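4-oxalocrotonate tautomerase family enzyme (Burkholderia sp. RPE67, PDB 6VVM) belongs to the 4-oxalocrotonate tautomerase family, built on repeated beta-alpha-beta units, with three copies of the chain in its assembly. Local coordinates at residues A[5-10]-A[42-47]; A[18-23]-A[38-43]; A[62-67]-A[99-104]; A[25-30]-A[82-87]. One frame throughout, in Å; residues are numbered along the deposited sequence.

Contact 1: residues A[5-10]-A[42-47]; sequences VYLPQG and LTELPV
The ring of Y6 meets T43 on one face and L45 at its edge: T43 CB stands 4.1 Å above the ring plane, offset toward the rim, while L45 CD1 lies near that plane, 3.7 Å from CD2 of the ring. Beta-branched T43 suits this place because CG2 can lie along the ring while OG1 turns to the carboxylate of E4. On the sheet's other side, V5 CB packs against L42 CD2 at 3.6 Å. L7 has chi1 at 74°, a setting that swings CD2 across the neighbouring strand, 3.5 Å from T43 O. These pairs belong to the two parallel strands of a beta-alpha-beta unit, 2-8 and 39-45, joined by helix 13-31. Parallel hydrogen bonding alternates between them: T43 N gives V5 O a nearly straight bond of 2.7 Å, T43 O receives L7 N, and L45 N reaches L7 O. Beyond L45 the pairing frays into a weak bond from Q9 N to L45 O, and water serves long, polar Q9 and E44. One water donates to both P8 O and E44 OE2, an oxygen salt-bridged to K16; another accepts from Q9 NE2 and donates to E44 OE1 at 2.5 Å; a third joins Q9 OE1 to V47 N.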
loop_
_atom_site.group_PDB
_atom_site.type_symbol
_atom_site.label_atom_id
_atom_site.label_comp_id
_atom_site.label_asym_id
_atom_site.label_seq_id
_atom_site.Cartn_x
_atom_site.Cartn_y
_atom_site.Cartn_z
ATOM N N VAL A 5 8.884 2.221 -1.548
ATOM C CA VAL A 5 9.605 1.714 -2.703
ATOM C C VAL A 5 9.599 0.193 -2.664
ATOM O O VAL A 5 10.112 -0.422 -1.720
ATOM C CB VAL A 5 11.039 2.254 -2.766
ATOM C CG1 VAL A 5 11.682 1.827 -4.065
ATOM C CG2 VAL A 5 11.025 3.767 -2.633
ATOM N N TYR A 6 9.033 -0.409 -3.699
ATOM C CA TYR A 6 9.169 -1.839 -3.949
ATOM C C TYR A 6 10.461 -2.087 -4.724
ATOM O O TYR A 6 10.643 -1.559 -5.833
ATOM C CB TYR A 6 7.964 -2.354 -4.721
ATOM C CG TYR A 6 6.737 -2.497 -3.860
ATOM C CD1 TYR A 6 5.890 -1.419 -3.636
ATOM C CD2 TYR A 6 6.437 -3.708 -3.260
ATOM C CE1 TYR A 6 4.768 -1.549 -2.853
ATOM C CE2 TYR A 6 5.315 -3.857 -2.478
ATOM C CZ TYR A 6 4.483 -2.781 -2.276
ATOM O OH TYR A 6 3.368 -2.951 -1.493
ATOM N N LEU A 7 11.368 -2.845 -4.125
ATOM C CA LEU A 7 12.667 -3.122 -4.720
ATOM C C LEU A 7 13.047 -4.570 -4.449
ATOM O O LEU A 7 12.484 -5.213 -3.557
ATOM C CB LEU A 7 13.744 -2.153 -4.197
ATOM C CG LEU A 7 14.324 -2.265 -2.783
ATOM C CD1 LEU A 7 15.392 -1.181 -2.580
ATOM C CD2 LEU A 7 13.242 -2.147 -1.705
ATOM N N PRO A 8 13.954 -5.131 -5.239
ATOM C CA PRO A 8 14.376 -6.511 -5.005
ATOM C C PRO A 8 15.366 -6.594 -3.855
ATOM O O PRO A 8 15.964 -5.601 -3.442
ATOM C CB PRO A 8 15.045 -6.915 -6.325
ATOM C CG PRO A 8 14.816 -5.766 -7.280
ATOM C CD PRO A 8 14.599 -4.556 -6.434
ATOM N N GLN A 9 15.533 -7.814 -3.351
ATOM C CA GLN A 9 16.565 -8.114 -2.365
ATOM C C GLN A 9 17.955 -7.943 -2.969
ATOM O O GLN A 9 18.133 -7.893 -4.190
ATOM C CB GLN A 9 16.429 -9.553 -1.847
ATOM C CG GLN A 9 15.214 -9.822 -0.986
ATOM C CD GLN A 9 15.025 -11.303 -0.682
ATOM O OE1 GLN A 9 15.446 -12.178 -1.450
ATOM N NE2 GLN A 9 14.386 -11.589 0.438
ATOM N N GLY A 10 18.955 -7.867 -2.095
ATOM C CA GLY A 10 20.343 -7.856 -2.517
ATOM C C GLY A 10 21.043 -6.511 -2.439
ATOM O O GLY A 10 22.274 -6.476 -2.566
ATOM N N LEU A 42 11.081 1.133 2.509
ATOM C CA LEU A 42 11.539 0.266 1.435
ATOM C C LEU A 42 10.958 -1.119 1.682
ATOM O O LEU A 42 11.088 -1.654 2.787
ATOM C CB LEU A 42 13.065 0.198 1.380
ATOM C CG LEU A 42 13.739 1.572 1.333
ATOM C CD1 LEU A 42 15.251 1.421 1.388
ATOM C CD2 LEU A 42 13.281 2.321 0.087
ATOM N N THR A 43 10.296 -1.674 0.673
ATOM C CA THR A 43 9.677 -2.998 0.772
ATOM C C THR A 43 10.446 -3.935 -0.152
ATOM O O THR A 43 10.218 -3.960 -1.367
ATOM C CB THR A 43 8.190 -2.924 0.433
ATOM O OG1 THR A 43 7.524 -2.117 1.415
ATOM C CG2 THR A 43 7.555 -4.337 0.446
ATOM N N GLU A 44 11.399 -4.664 0.426
ATOM C CA GLU A 44 12.213 -5.612 -0.319
ATOM C C GLU A 44 11.408 -6.874 -0.605
ATOM O O GLU A 44 10.752 -7.407 0.288
ATOM C CB GLU A 44 13.450 -6.002 0.490
ATOM C CG GLU A 44 14.641 -5.109 0.358
ATOM C CD GLU A 44 15.867 -5.711 1.030
ATOM O OE1 GLU A 44 15.742 -6.783 1.671
ATOM O OE2 GLU A 44 16.948 -5.116 0.908
ATOM N N LEU A 45 11.475 -7.363 -1.846
ATOM C CA LEU A 45 10.752 -8.577 -2.206
ATOM C C LEU A 45 11.676 -9.615 -2.829
ATOM O O LEU A 45 12.532 -9.283 -3.659
ATOM C CB LEU A 45 9.612 -8.272 -3.193
ATOM C CG LEU A 45 8.520 -7.325 -2.706
ATOM C CD1 LEU A 45 7.382 -7.261 -3.726
ATOM C CD2 LEU A 45 8.000 -7.765 -1.343
ATOM N N PRO A 46 11.514 -10.883 -2.464
ATOM C CA PRO A 46 12.204 -11.951 -3.194
ATOM C C PRO A 46 11.692 -12.048 -4.627
ATOM O O PRO A 46 10.569 -11.651 -4.944
ATOM C CB PRO A 46 11.868 -13.211 -2.389
ATOM C CG PRO A 46 10.565 -12.881 -1.687
ATOM C CD PRO A 46 10.635 -11.397 -1.394
ATOM N N VAL A 47 12.542 -12.587 -5.507
ATOM C CA VAL A 47 12.175 -12.673 -6.921
ATOM C C VAL A 47 10.894 -13.482 -7.103
ATOM O O VAL A 47 10.072 -13.170 -7.976
ATOM C CB VAL A 47 13.352 -13.248 -7.742
ATOM C CG1 VAL A 47 12.902 -13.675 -9.138
ATOM C CG2 VAL A 47 14.440 -12.207 -7.870
HETATM O O HOH W 1 17.490 -4.654 -1.598
HETATM O O HOH W 2 15.377 -12.749 -4.307
HETATM O O HOH W 3 14.903 -9.123 2.194
#

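Contact 2: residues A[18-23]-A[38-43]; sequences SLIDGL and VRILLT
L19 and L42 meet through their methyl ends, CD2 to CD2 at 3.7 Å, in the layer where helix 13-31 of a beta-alpha-beta unit lies on strand 39-45, the second strand of that unit. The segment axes run at 142°, 9.5 Å apart, as expected for a helix that returns across a sheet with one layer of aliphatic side chains between. I40 and L42, two residues apart on the strand, both point at the helix; L19 and L23, one helical turn apart, point back at the strand, and I20, next to L19, reaches it from the flank.

I20 and I40 lie alongside each other, running in opposite senses, with CG1 of I20 4.1 Å from CG2 of I40. The far end of I20 then crosses to L42, its CD1 4.0 Å from L42 CD1. Toward the helix L42 offers CD1 to I20 and CD2 to L19, a fork that suits leucine. Beta-branched isoleucine suits position 40 for two reasons: its backbone is extended, and its two unequal branches can touch different parts of I20.

Further out, L23 is set between the strand and the second helix, resting on L84, T87 and S88 of helix 74-92, while L19 reaches V91. L41, facing away from the helix, packs on I67 of the second subunit, where the sheet continues as an antiparallel ladder. With chi1 at -59° and chi2 at 175°, I40 is extended toward the helix backbone, and its CD1 ends 3.9 Å from L23 CB and 3.5 Å from the carbonyl oxygen of I20.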
loop_
_atom_site.group_PDB
_atom_site.type_symbol
_atom_site.label_atom_id
_atom_site.label_comp_id
_atom_site.label_asym_id
_atom_site.label_seq_id
_atom_site.Cartn_x
_atom_site.Cartn_y
_atom_site.Cartn_z
ATOM N N SER A 18 21.557 5.400 0.865
ATOM C CA SER A 18 21.723 6.417 -0.175
ATOM C C SER A 18 20.435 6.601 -0.972
ATOM O O SER A 18 20.148 7.699 -1.457
ATOM C CB SER A 18 22.890 6.045 -1.095
ATOM O OG SER A 18 22.908 6.866 -2.249
ATOM N N LEU A 19 19.619 5.557 -1.071
ATOM C CA LEU A 19 18.323 5.720 -1.721
ATOM C C LEU A 19 17.382 6.569 -0.879
ATOM O O LEU A 19 16.658 7.413 -1.421
ATOM C CB LEU A 19 17.702 4.351 -1.986
ATOM C CG LEU A 19 16.309 4.400 -2.625
ATOM C CD1 LEU A 19 16.393 4.935 -4.040
ATOM C CD2 LEU A 19 15.649 3.005 -2.613
ATOM N N ILE A 20 17.354 6.337 0.442
ATOM C CA ILE A 20 16.511 7.132 1.326
ATOM C C ILE A 20 16.951 8.587 1.271
ATOM O O ILE A 20 16.127 9.504 1.217
ATOM C CB ILE A 20 16.549 6.576 2.766
ATOM C CG1 ILE A 20 15.607 5.356 2.911
ATOM C CG2 ILE A 20 16.188 7.680 3.776
ATOM C CD1 ILE A 20 16.027 4.365 3.988
ATOM N N ASP A 21 18.262 8.808 1.227
ATOM C CA ASP A 21 18.802 10.165 1.130
ATOM C C ASP A 21 18.369 10.837 -0.169
ATOM O O ASP A 21 17.860 11.964 -0.164
ATOM C CB ASP A 21 20.329 10.108 1.242
ATOM C CG ASP A 21 21.003 11.444 0.928
ATOM O OD1 ASP A 21 20.550 12.487 1.454
ATOM O OD2 ASP A 21 22.005 11.435 0.174
ATOM N N GLY A 22 18.530 10.144 -1.292
ATOM C CA GLY A 22 18.250 10.771 -2.572
ATOM C C GLY A 22 16.771 11.017 -2.795
ATOM O O GLY A 22 16.383 12.056 -3.328
ATOM N N LEU A 23 15.922 10.055 -2.404
ATOM C CA LEU A 23 14.480 10.226 -2.576
ATOM C C LEU A 23 13.945 11.364 -1.716
ATOM O O LEU A 23 12.953 12.012 -2.074
ATOM C CB LEU A 23 13.758 8.914 -2.244
ATOM C CG LEU A 23 14.048 7.757 -3.210
ATOM C CD1 LEU A 23 13.324 6.525 -2.701
ATOM C CD2 LEU A 23 13.555 8.079 -4.601
ATOM N N VAL A 38 9.334 13.932 5.162
ATOM C CA VAL A 38 9.399 12.817 4.218
ATOM C C VAL A 38 9.706 11.547 4.991
ATOM O O VAL A 38 10.789 11.420 5.575
ATOM C CB VAL A 38 10.451 13.074 3.131
ATOM C CG1 VAL A 38 10.534 11.873 2.163
ATOM C CG2 VAL A 38 10.112 14.348 2.389
ATOM N N ARG A 39 8.746 10.612 5.002
ATOM C CA ARG A 39 8.905 9.282 5.573
ATOM C C ARG A 39 8.986 8.257 4.446
ATOM O O ARG A 39 8.174 8.286 3.514
ATOM C CB ARG A 39 7.738 8.935 6.512
ATOM C CG ARG A 39 7.778 9.670 7.854
ATOM C CD ARG A 39 6.384 9.792 8.492
ATOM N NE ARG A 39 5.471 10.545 7.632
ATOM C CZ ARG A 39 5.386 11.877 7.605
ATOM N NH1 ARG A 39 4.526 12.478 6.785
ATOM N NH2 ARG A 39 6.155 12.613 8.395
ATOM N N ILE A 40 9.959 7.358 4.521
ATOM C CA ILE A 40 10.166 6.366 3.469
ATOM C C ILE A 40 10.126 4.962 4.051
ATOM O O ILE A 40 10.743 4.683 5.084
ATOM C CB ILE A 40 11.499 6.599 2.732
ATOM C CG1 ILE A 40 11.511 7.997 2.109
ATOM C CG2 ILE A 40 11.740 5.511 1.661
ATOM C CD1 ILE A 40 12.802 8.352 1.493
ATOM N N LEU A 41 9.459 4.051 3.355
ATOM C CA LEU A 41 9.588 2.635 3.659
ATOM C C LEU A 41 10.017 1.917 2.398
ATOM O O LEU A 41 9.417 2.110 1.336
ATOM C CB LEU A 41 8.287 2.019 4.210
ATOM C CG LEU A 41 6.957 2.153 3.463
ATOM C CD1 LEU A 41 6.037 0.926 3.759
ATOM C CD2 LEU A 41 6.251 3.440 3.849
ATOM N N LEU A 42 11.081 1.133 2.509
ATOM C CA LEU A 42 11.539 0.266 1.435
ATOM C C LEU A 42 10.958 -1.119 1.682
ATOM O O LEU A 42 11.088 -1.654 2.787
ATOM C CB LEU A 42 13.065 0.198 1.380
ATOM C CG LEU A 42 13.739 1.572 1.333
ATOM C CD1 LEU A 42 15.251 1.421 1.388
ATOM C CD2 LEU A 42 13.281 2.321 0.087
ATOM N N THR A 43 10.296 -1.674 0.673
ATOM C CA THR A 43 9.677 -2.998 0.772
ATOM C C THR A 43 10.446 -3.935 -0.152
ATOM O O THR A 43 10.218 -3.960 -1.367
ATOM C CB THR A 43 8.190 -2.924 0.433
ATOM O OG1 THR A 43 7.524 -2.117 1.415
ATOM C CG2 THR A 43 7.555 -4.337 0.446
#

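Contact 3: residues A[62-67]-A[99-104]; sequences PVIIAI and TRVMIK
Five backbone hydrogen bonds join 62-67 to 99-104 in strictly alternating parallel fashion. R100 N donates to P62 O, I64 N to R100 O, M102 N to I64 O at 2.8 Å, A66 N to M102 O, and K104 N to A66 O. The carbonyl oxygens also receive CA-H contacts, the shortest from I103 CA to A66 O at 3.2 Å. P62, preceded by a cis peptide, has no N-H to give, which matters little at a strand's start, where the pairing draws on its carbonyl and not on an N-H.

Apolar packing divides by face. I64, V101, A66 and I103 look toward helix 74-92, the link between these two strands in a beta-alpha-beta unit. I64 turns its CD1 back over the pairing, 3.3 Å from R100 O and 4.1 Å from V101 CG2, with chi2 at an unusual 97°. A66, a single methyl, meets L84 of that helix.

On the opposite face M102 bends at chi2 and chi3, so that its sulfur and methyl visit different neighbours: SD lies 4.2 Å from V63 CG1, and CE 4.1 Å from I65 CG1. A flexible thioether can bend to touch both branched side chains. I67 and K104 run side by side, the lysine's methylenes packing on I67 CG1.

Several polar ends find partners outside the two strands. K104 NZ hydrogen-bonds to Y6 OH of the third subunit, R100 NE to A60 O of that same subunit, and T99 OG1 to L96 O, leaving T99 CG2 to touch P62 CG at 3.8 Å.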
loop_
_atom_site.group_PDB
_atom_site.type_symbol
_atom_site.label_atom_id
_atom_site.label_comp_id
_atom_site.label_asym_id
_atom_site.label_seq_id
_atom_site.Cartn_x
_atom_site.Cartn_y
_atom_site.Cartn_z
ATOM N N PRO A 62 12.019 -0.851 -10.013
ATOM C CA PRO A 62 11.281 -0.362 -8.835
ATOM C C PRO A 62 9.923 0.302 -9.089
ATOM O O PRO A 62 9.712 0.952 -10.105
ATOM C CB PRO A 62 12.247 0.658 -8.232
ATOM C CG PRO A 62 12.981 1.218 -9.413
ATOM C CD PRO A 62 12.964 0.160 -10.526
ATOM N N VAL A 63 9.015 0.126 -8.134
ATOM C CA VAL A 63 7.723 0.801 -8.117
ATOM C C VAL A 63 7.694 1.690 -6.882
ATOM O O VAL A 63 7.931 1.217 -5.766
ATOM C CB VAL A 63 6.557 -0.198 -8.105
ATOM C CG1 VAL A 63 5.224 0.537 -7.894
ATOM C CG2 VAL A 63 6.552 -1.018 -9.405
ATOM N N ILE A 64 7.444 2.977 -7.078
ATOM C CA ILE A 64 7.405 3.935 -5.977
ATOM C C ILE A 64 5.974 4.413 -5.815
ATOM O O ILE A 64 5.379 4.939 -6.763
ATOM C CB ILE A 64 8.350 5.123 -6.213
ATOM C CG1 ILE A 64 9.785 4.661 -6.499
ATOM C CG2 ILE A 64 8.336 6.017 -4.989
ATOM C CD1 ILE A 64 10.152 4.575 -8.006
ATOM N N ILE A 65 5.422 4.242 -4.616
ATOM C CA ILE A 65 4.142 4.830 -4.258
ATOM C C ILE A 65 4.414 6.035 -3.376
ATOM O O ILE A 65 5.129 5.926 -2.369
ATOM C CB ILE A 65 3.239 3.811 -3.546
ATOM C CG1 ILE A 65 2.995 2.604 -4.453
ATOM C CG2 ILE A 65 1.932 4.458 -3.105
ATOM C CD1 ILE A 65 2.407 1.401 -3.730
ATOM N N ALA A 66 3.869 7.181 -3.764
ATOM C CA ALA A 66 4.050 8.437 -3.042
ATOM C C ALA A 66 2.687 8.927 -2.590
ATOM O O ALA A 66 1.812 9.184 -3.423
ATOM C CB ALA A 66 4.729 9.493 -3.918
ATOM N N ILE A 67 2.517 9.062 -1.280
ATOM C CA ILE A 67 1.261 9.484 -0.680
ATOM C C ILE A 67 1.401 10.920 -0.198
ATOM O O ILE A 67 2.234 11.212 0.671
ATOM C CB ILE A 67 0.858 8.555 0.468
ATOM C CG1 ILE A 67 0.765 7.121 -0.072
ATOM C CG2 ILE A 67 -0.453 9.030 1.079
ATOM C CD1 ILE A 67 0.260 6.099 0.923
ATOM N N THR A 99 11.337 2.276 -14.194
ATOM C CA THR A 99 10.759 2.830 -12.974
ATOM C C THR A 99 9.284 3.184 -13.155
ATOM O O THR A 99 8.858 3.656 -14.216
ATOM C CB THR A 99 11.527 4.074 -12.511
ATOM O OG1 THR A 99 11.421 5.092 -13.505
ATOM C CG2 THR A 99 13.024 3.764 -12.260
ATOM N N ARG A 100 8.509 2.950 -12.096
ATOM C CA ARG A 100 7.090 3.274 -12.024
ATOM C C ARG A 100 6.842 4.140 -10.803
ATOM O O ARG A 100 7.380 3.859 -9.730
ATOM C CB ARG A 100 6.224 2.004 -11.904
ATOM C CG ARG A 100 6.307 1.040 -13.064
ATOM C CD ARG A 100 5.891 1.720 -14.332
ATOM N NE ARG A 100 5.426 0.793 -15.370
ATOM C CZ ARG A 100 6.208 -0.072 -16.013
ATOM N NH1 ARG A 100 5.706 -0.838 -16.971
ATOM N NH2 ARG A 100 7.491 -0.178 -15.698
ATOM N N VAL A 101 6.011 5.173 -10.956
ATOM C CA VAL A 101 5.600 6.016 -9.836
ATOM C C VAL A 101 4.083 6.105 -9.809
ATOM O O VAL A 101 3.447 6.326 -10.846
ATOM C CB VAL A 101 6.206 7.435 -9.920
ATOM C CG1 VAL A 101 5.652 8.316 -8.776
ATOM C CG2 VAL A 101 7.731 7.364 -9.883
ATOM N N MET A 102 3.505 5.963 -8.618
ATOM C CA MET A 102 2.071 6.126 -8.435
ATOM C C MET A 102 1.822 7.053 -7.256
ATOM O O MET A 102 2.328 6.817 -6.152
ATOM C CB MET A 102 1.389 4.765 -8.216
ATOM C CG MET A 102 1.271 3.952 -9.478
ATOM S SD MET A 102 1.607 2.199 -9.232
ATOM C CE MET A 102 0.677 1.768 -7.762
ATOM N N ILE A 103 1.075 8.126 -7.495
ATOM C CA ILE A 103 0.845 9.164 -6.494
ATOM C C ILE A 103 -0.578 9.051 -5.985
ATOM O O ILE A 103 -1.529 9.112 -6.772
ATOM C CB ILE A 103 1.094 10.573 -7.060
ATOM C CG1 ILE A 103 2.554 10.719 -7.515
ATOM C CG2 ILE A 103 0.727 11.629 -6.011
ATOM C CD1 ILE A 103 2.840 12.021 -8.200
ATOM N N LYS A 104 -0.724 8.920 -4.670
ATOM C CA LYS A 104 -2.021 8.941 -4.008
ATOM C C LYS A 104 -2.222 10.303 -3.353
ATOM O O LYS A 104 -1.398 10.728 -2.534
ATOM C CB LYS A 104 -2.130 7.833 -2.964
ATOM C CG LYS A 104 -2.334 6.440 -3.545
ATOM C CD LYS A 104 -2.142 5.367 -2.491
ATOM C CE LYS A 104 -3.464 4.913 -1.897
ATOM N NZ LYS A 104 -3.606 3.424 -2.000
#

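Contact 4: residues A[25-30]-A[82-87]; sequences RATVDA and AHLSET
The carbonyl oxygen of A26 touches H83, its nearest atom there being CB at 3.8 Å, with CG of the imidazole a little farther. The same oxygen accepts a weak helical hydrogen bond from A30 N at 3.0 Å, so the histidine side chain leans on a backbone acceptor already engaged within helix 13-31. The ring continues along the other helix, CE1 4.2 Å from D29 CB, and CD2 comes near A30 CB. The carboxylate of D29 stays 4.9 Å from H83 ND1 (measured from OD2), too far for a direct bond, though a mild electrostatic influence on the ring is possible.

Behind this partly exposed margin, small and aliphatic side chains meet two hydroxyls. A26 CB rests on the helix surface against both H83 CB and T87 OG1, 3.6 Å from the latter. An alanine suits this point because its single methyl allows the backbones to come together: the A26 and H83 CA atoms are 5.3 Å apart.

L84 reaches inward past A26 to T27, its CD2 lying 3.6 Å from T27 OG1. That hydroxyl is already bonded to L23 O, one turn earlier, so threonine can pack against a leucine methyl without losing a polar partner. Both T27 and L84 also rest on L3 of strand 2-8.

The axes of the two helical segments run nearly antiparallel, at 158° and 8.7 Å apart, the close pairing of two helices lying side by side on one face of the four-stranded sheet, as in the tandem beta-alpha-beta architecture of the tautomerase superfamily.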
loop_
_atom_site.group_PDB
_atom_site.type_symbol
_atom_site.label_atom_id
_atom_site.label_comp_id
_atom_site.label_asym_id
_atom_site.label_seq_id
_atom_site.Cartn_x
_atom_site.Cartn_y
_atom_site.Cartn_z
ATOM N N ARG A 25 15.768 14.147 -0.885
ATOM C CA ARG A 25 16.165 15.336 -1.635
ATOM C C ARG A 25 15.302 15.506 -2.872
ATOM O O ARG A 25 14.979 16.632 -3.267
ATOM C CB ARG A 25 17.634 15.246 -2.037
ATOM C CG ARG A 25 18.588 15.131 -0.885
ATOM C CD ARG A 25 20.018 14.896 -1.399
ATOM N NE ARG A 25 20.924 14.726 -0.275
ATOM C CZ ARG A 25 21.533 15.732 0.346
ATOM N NH1 ARG A 25 21.357 16.982 -0.069
ATOM N NH2 ARG A 25 22.336 15.483 1.367
ATOM N N ALA A 26 14.910 14.393 -3.490
ATOM C CA ALA A 26 14.093 14.459 -4.694
ATOM C C ALA A 26 12.731 15.044 -4.382
ATOM O O ALA A 26 12.184 15.820 -5.177
ATOM C CB ALA A 26 13.941 13.059 -5.310
ATOM N N THR A 27 12.175 14.673 -3.220
ATOM C CA THR A 27 10.845 15.114 -2.840
ATOM C C THR A 27 10.867 16.574 -2.412
ATOM O O THR A 27 10.005 17.355 -2.822
ATOM C CB THR A 27 10.310 14.214 -1.718
ATOM O OG1 THR A 27 10.277 12.853 -2.181
ATOM C CG2 THR A 27 8.904 14.633 -1.288
ATOM N N VAL A 28 11.883 16.966 -1.635
ATOM C CA VAL A 28 12.042 18.372 -1.246
ATOM C C VAL A 28 12.102 19.269 -2.479
ATOM O O VAL A 28 11.415 20.293 -2.555
ATOM C CB VAL A 28 13.297 18.560 -0.370
ATOM C CG1 VAL A 28 13.551 20.076 -0.115
ATOM C CG2 VAL A 28 13.152 17.828 0.936
ATOM N N ASP A 29 12.947 18.917 -3.451
ATOM C CA ASP A 29 13.081 19.746 -4.643
ATOM C C ASP A 29 11.808 19.752 -5.481
ATOM O O ASP A 29 11.485 20.770 -6.105
ATOM C CB ASP A 29 14.258 19.275 -5.497
ATOM C CG ASP A 29 15.611 19.643 -4.899
ATOM O OD1 ASP A 29 15.663 20.382 -3.877
ATOM O OD2 ASP A 29 16.626 19.182 -5.460
ATOM N N ALA A 30 11.067 18.638 -5.507
ATOM C CA ALA A 30 9.984 18.522 -6.474
ATOM C C ALA A 30 8.727 19.227 -6.005
ATOM O O ALA A 30 8.052 19.891 -6.800
ATOM C CB ALA A 30 9.675 17.045 -6.751
ATOM N N ALA A 82 9.381 12.790 -12.092
ATOM C CA ALA A 82 10.673 12.820 -12.769
ATOM C C ALA A 82 11.813 12.622 -11.776
ATOM O O ALA A 82 12.745 11.854 -12.033
ATOM C CB ALA A 82 10.832 14.140 -13.524
ATOM N N HIS A 83 11.737 13.288 -10.622
ATOM C CA HIS A 83 12.824 13.241 -9.647
ATOM C C HIS A 83 12.892 11.898 -8.937
ATOM O O HIS A 83 13.984 11.365 -8.718
ATOM C CB HIS A 83 12.659 14.361 -8.619
ATOM C CG HIS A 83 13.178 15.694 -9.072
ATOM N ND1 HIS A 83 14.401 16.192 -8.673
ATOM C CD2 HIS A 83 12.621 16.651 -9.855
ATOM C CE1 HIS A 83 14.579 17.393 -9.200
ATOM N NE2 HIS A 83 13.511 17.696 -9.917
ATOM N N LEU A 84 11.747 11.346 -8.528
ATOM C CA LEU A 84 11.776 10.046 -7.866
ATOM C C LEU A 84 12.293 8.980 -8.819
ATOM O O LEU A 84 13.100 8.125 -8.428
ATOM C CB LEU A 84 10.383 9.678 -7.336
ATOM C CG LEU A 84 9.770 10.539 -6.206
ATOM C CD1 LEU A 84 8.348 10.034 -5.843
ATOM C CD2 LEU A 84 10.660 10.545 -4.973
ATOM N N SER A 85 11.876 9.056 -10.087
ATOM C CA SER A 85 12.256 8.059 -11.085
ATOM C C SER A 85 13.757 8.118 -11.348
ATOM O O SER A 85 14.448 7.100 -11.256
ATOM C CB SER A 85 11.483 8.288 -12.387
ATOM O OG SER A 85 10.085 8.135 -12.210
ATOM N N GLU A 86 14.280 9.320 -11.647
ATOM C CA GLU A 86 15.711 9.477 -11.922
ATOM C C GLU A 86 16.555 9.082 -10.717
ATOM O O GLU A 86 17.585 8.419 -10.873
ATOM C CB GLU A 86 16.022 10.918 -12.332
ATOM C CG GLU A 86 17.523 11.244 -12.329
ATOM C CD GLU A 86 18.285 10.452 -13.384
ATOM O OE1 GLU A 86 17.672 10.079 -14.407
ATOM O OE2 GLU A 86 19.494 10.187 -13.193
ATOM N N THR A 87 16.124 9.469 -9.508
ATOM C CA THR A 87 16.849 9.102 -8.290
ATOM C C THR A 87 16.868 7.589 -8.104
ATOM O O THR A 87 17.916 6.990 -7.828
ATOM C CB THR A 87 16.208 9.758 -7.062
ATOM O OG1 THR A 87 16.397 11.185 -7.096
ATOM C CG2 THR A 87 16.840 9.201 -5.791
#

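Contacts 1 and 2 fall within the first beta-alpha-beta unit and share L42 and T43; contact 3 closes the second unit, and contact 4 joins the helices of the two. Along the chain contact 1 closes before contact 3 opens, while the segments of contact 4 alternate with those of the other three. Strand order is 39-45, 2-8, 63-69, 100-106, so contacts 1 and 3 are the outer parallel pairs, centres about 14 Å apart, bridged by a probable hydrogen bond from Y6 N to V63 O between antiparallel strands 2-8 and 63-69. Contacts 2 and 4, centres about 11 Å apart, both use helix 13-31. Two similar units thus form one layered subunit, whose edge strands extend the sheet into neighbouring subunits.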